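PDB 2Z8L: exotoxin 3 from Staphylococcus aureus, which binds the sialylated glycan sialyl Lewis X and, as a superantigen-like toxin, probably targets sialylated glycoproteins of the host. Local coordinates for residues S29-N34 with G76-V81. Sequence-based numbering, arbitrary orientation.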
ATOM      1  N   SER A  29      -7.750  -3.179   7.035  1.00 21.17           N
ATOM      2  CA  SER A  29      -7.186  -1.907   6.576  1.00 21.81           C
ATOM      3  C   SER A  29      -8.326  -0.930   6.310  1.00 22.38           C
ATOM      4  O   SER A  29      -9.483  -1.339   6.253  1.00 21.91           O
ATOM      5  CB  SER A  29      -6.370  -2.144   5.320  1.00 21.55           C
ATOM      6  OG  SER A  29      -7.190  -2.566   4.239  1.00 23.05           O
ATOM      7  N   LYS A  30      -7.998   0.364   6.222  1.00 22.70           N
ATOM      8  CA  LYS A  30      -9.008   1.367   5.881  1.00 24.78           C
ATOM      9  C   LYS A  30      -8.425   2.544   5.120  1.00 23.74           C
ATOM     10  O   LYS A  30      -7.252   2.871   5.285  1.00 21.15           O
ATOM     11  CB  LYS A  30      -9.751   1.836   7.125  1.00 25.89           C
ATOM     12  CG  LYS A  30      -8.928   2.480   8.197  1.00 28.05           C
ATOM     13  CD  LYS A  30      -9.868   3.194   9.223  1.00 29.11           C
ATOM     14  CE  LYS A  30      -9.210   3.520  10.594  1.00 32.61           C
ATOM     15  NZ  LYS A  30      -8.568   2.326  11.289  1.00 36.87           N
ATOM     16  N   GLU A  31      -9.234   3.107   4.219  1.00 24.79           N
ATOM     17  CA  GLU A  31      -8.852   4.264   3.395  1.00 24.14           C
ATOM     18  C   GLU A  31      -9.587   5.457   3.960  1.00 24.46           C
ATOM     19  O   GLU A  31     -10.840   5.464   3.972  1.00 23.16           O
ATOM     20  CB  GLU A  31      -9.275   4.043   1.935  1.00 25.85           C
ATOM     21  CG  GLU A  31      -8.202   4.337   0.772  1.00 28.57           C
ATOM     22  CD  GLU A  31      -7.428   5.709   0.778  1.00 34.84           C
ATOM     23  OE1 GLU A  31      -6.124   5.684   0.661  1.00 31.03           O
ATOM     24  OE2 GLU A  31      -8.100   6.789   0.791  1.00 31.02           O
ATOM     25  N   LEU A  32      -8.862   6.438   4.472  1.00 22.26           N
ATOM     26  CA  LEU A  32      -9.470   7.641   5.015  1.00 22.25           C
ATOM     27  C   LEU A  32      -9.346   8.703   3.945  1.00 21.76           C
ATOM     28  O   LEU A  32      -8.351   8.770   3.255  1.00 21.26           O
ATOM     29  CB  LEU A  32      -8.809   8.084   6.279  1.00 23.20           C
ATOM     30  CG  LEU A  32      -8.921   7.087   7.427  1.00 26.24           C
ATOM     31  CD1 LEU A  32      -8.047   7.642   8.484  1.00 28.11           C
ATOM     32  CD2 LEU A  32     -10.362   6.886   7.896  1.00 29.38           C
ATOM     33  N   LYS A  33     -10.416   9.460   3.748  1.00 18.83           N
ATOM     34  CA  LYS A  33     -10.493  10.375   2.641  1.00 20.02           C
ATOM     35  C   LYS A  33     -10.627  11.822   3.100  1.00 19.19           C
ATOM     36  O   LYS A  33     -11.421  12.124   4.005  1.00 18.34           O
ATOM     37  CB  LYS A  33     -11.703  10.016   1.776  1.00 21.63           C
ATOM     38  CG  LYS A  33     -11.543   8.649   1.151  1.00 23.43           C
ATOM     39  CD  LYS A  33     -12.806   8.074   0.548  1.00 25.19           C
ATOM     40  CE  LYS A  33     -12.530   6.604   0.112  1.00 29.15           C
ATOM     41  NZ  LYS A  33     -12.598   5.535   1.211  1.00 32.03           N
ATOM     42  N   ASN A  34      -9.904  12.699   2.410  1.00 17.77           N
ATOM     43  CA  ASN A  34      -9.975  14.122   2.624  1.00 18.19           C
ATOM     44  C   ASN A  34      -9.776  14.526   4.084  1.00 18.04           C
ATOM     45  O   ASN A  34     -10.559  15.305   4.688  1.00 18.36           O
ATOM     46  CB  ASN A  34     -11.266  14.681   2.060  1.00 18.54           C
ATOM     47  CG  ASN A  34     -11.256  16.189   1.986  1.00 18.55           C
ATOM     48  OD1 ASN A  34     -10.231  16.788   1.743  1.00 19.23           O
ATOM     49  ND2 ASN A  34     -12.419  16.821   2.259  1.00 21.74           N
ATOM     50  N   GLY A  76      -6.637  17.875   2.795  1.00 15.30           N
ATOM     51  CA  GLY A  76      -6.893  17.241   1.527  1.00 15.37           C
ATOM     52  C   GLY A  76      -6.044  16.014   1.282  1.00 14.65           C
ATOM     53  O   GLY A  76      -5.638  15.730   0.128  1.00 15.18           O
ATOM     54  N   LEU A  77      -5.812  15.254   2.342  1.00 12.95           N
ATOM     55  CA  LEU A  77      -5.071  14.000   2.234  1.00 13.89           C
ATOM     56  C   LEU A  77      -5.979  12.792   2.181  1.00 13.56           C
ATOM     57  O   LEU A  77      -7.068  12.792   2.751  1.00 14.27           O
ATOM     58  CB  LEU A  77      -4.124  13.876   3.429  1.00 12.43           C
ATOM     59  CG  LEU A  77      -3.155  15.018   3.641  1.00 12.47           C
ATOM     60  CD1 LEU A  77      -2.303  14.770   4.871  1.00 16.10           C
ATOM     61  CD2 LEU A  77      -2.301  15.183   2.423  1.00 13.98           C
ATOM     62  N   ASP A  78      -5.482  11.742   1.524  1.00 12.46           N
ATOM     63  CA  ASP A  78      -6.051  10.396   1.614  1.00 13.62           C
ATOM     64  C   ASP A  78      -4.999   9.548   2.359  1.00 12.25           C
ATOM     65  O   ASP A  78      -3.807   9.707   2.110  1.00 11.74           O
ATOM     66  CB  ASP A  78      -6.243   9.810   0.256  1.00 13.89           C
ATOM     67  CG  ASP A  78      -7.474  10.333  -0.496  1.00 21.28           C
ATOM     68  OD1 ASP A  78      -8.296  11.094   0.065  1.00 23.81           O
ATOM     69  OD2 ASP A  78      -7.605   9.936  -1.696  1.00 27.74           O
ATOM     70  N   ILE A  79      -5.432   8.731   3.302  1.00 11.52           N
ATOM     71  CA  ILE A  79      -4.501   7.868   4.047  1.00 12.35           C
ATOM     72  C   ILE A  79      -4.937   6.416   4.039  1.00 11.55           C
ATOM     73  O   ILE A  79      -6.069   6.092   4.406  1.00 11.31           O
ATOM     74  CB  ILE A  79      -4.339   8.337   5.514  1.00 12.45           C
ATOM     75  CG1 ILE A  79      -4.144   9.861   5.516  1.00 14.55           C
ATOM     76  CG2 ILE A  79      -3.194   7.532   6.171  1.00 12.55           C
ATOM     77  CD1 ILE A  79      -3.911  10.448   6.817  1.00 18.50           C
ATOM     78  N   PHE A  80      -4.023   5.521   3.667  1.00 11.77           N
ATOM     79  CA  PHE A  80      -4.255   4.094   3.766  1.00 11.11           C
ATOM     80  C   PHE A  80      -3.659   3.611   5.053  1.00 11.77           C
ATOM     81  O   PHE A  80      -2.441   3.591   5.191  1.00 11.96           O
ATOM     82  CB  PHE A  80      -3.620   3.358   2.560  1.00 11.66           C
ATOM     83  CG  PHE A  80      -3.930   1.929   2.525  1.00 12.47           C
ATOM     84  CD1 PHE A  80      -5.237   1.484   2.279  1.00 15.83           C
ATOM     85  CD2 PHE A  80      -2.963   0.989   2.834  1.00 12.11           C
ATOM     86  CE1 PHE A  80      -5.512   0.111   2.314  1.00 17.19           C
ATOM     87  CE2 PHE A  80      -3.252  -0.373   2.867  1.00 13.71           C
ATOM     88  CZ  PHE A  80      -4.503  -0.794   2.582  1.00 14.08           C
ATOM     89  N   VAL A  81      -4.534   3.222   5.978  1.00 11.49           N
ATOM     90  CA  VAL A  81      -4.183   2.876   7.333  1.00 11.21           C
ATOM     91  C   VAL A  81      -4.226   1.344   7.547  1.00 12.60           C
ATOM     92  O   VAL A  81      -5.222   0.680   7.198  1.00 13.37           O
ATOM     93  CB  VAL A  81      -5.162   3.592   8.362  1.00 11.01           C
ATOM     94  CG1 VAL A  81      -4.822   3.134   9.795  1.00 13.38           C
ATOM     95  CG2 VAL A  81      -5.126   5.095   8.203  1.00 10.75           C
TER
HETATM   96  O   HOH W   1      -8.923  18.174   4.672  1.00 47.48           O
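Val-81 N donates to Lys-30 O at 2.8 Å, one of the short backbone bonds by which strand 30-33 joins strand 77-81, itself paired with strand 92-100, in the OB-fold sheet. Between Lys-30 and Leu-32 on one strand and Val-81 and Ile-79 on the other, the main chains pair in antiparallel register, Leu-32 N donating in turn to Ile-79 O. With CG set beside its own backbone N (chi1 -78°), Asp-78 brings OD1 to the backbone N-H of Asn-34, where the chain turns a corner; this bond is longer, 3.3 Å from Asn-34 N to OD1, but fairly straight (164° at the hydrogen). Asp-78 OD2 makes a salt bridge with Lys-136.

One face of the pair is mainly apolar: Leu-32 CD1 meets Val-81 CG2 at 3.9 Å, the methylenes of Lys-30 run alongside Val-81, and Phe-50 of strand 45-52 touches both Leu-32 and Ile-79. The other mixes acids with an aromatic ring. There Glu-31 CG lies at the edge of the Phe-80 ring, near its plane, and Ser-29 CB approaches Phe-80 CZ at 3.6 Å, with helix 141-155 packed against both Ser-29 and Phe-80. Bent at chi2 (-50°), Glu-31 carries OE2 to 4.0 Å from Asp-78 OD2. Glu-143 adds a third acid close to Glu-31, so one of the group may well hold a proton more readily, an effect Lys-136 should partly offset.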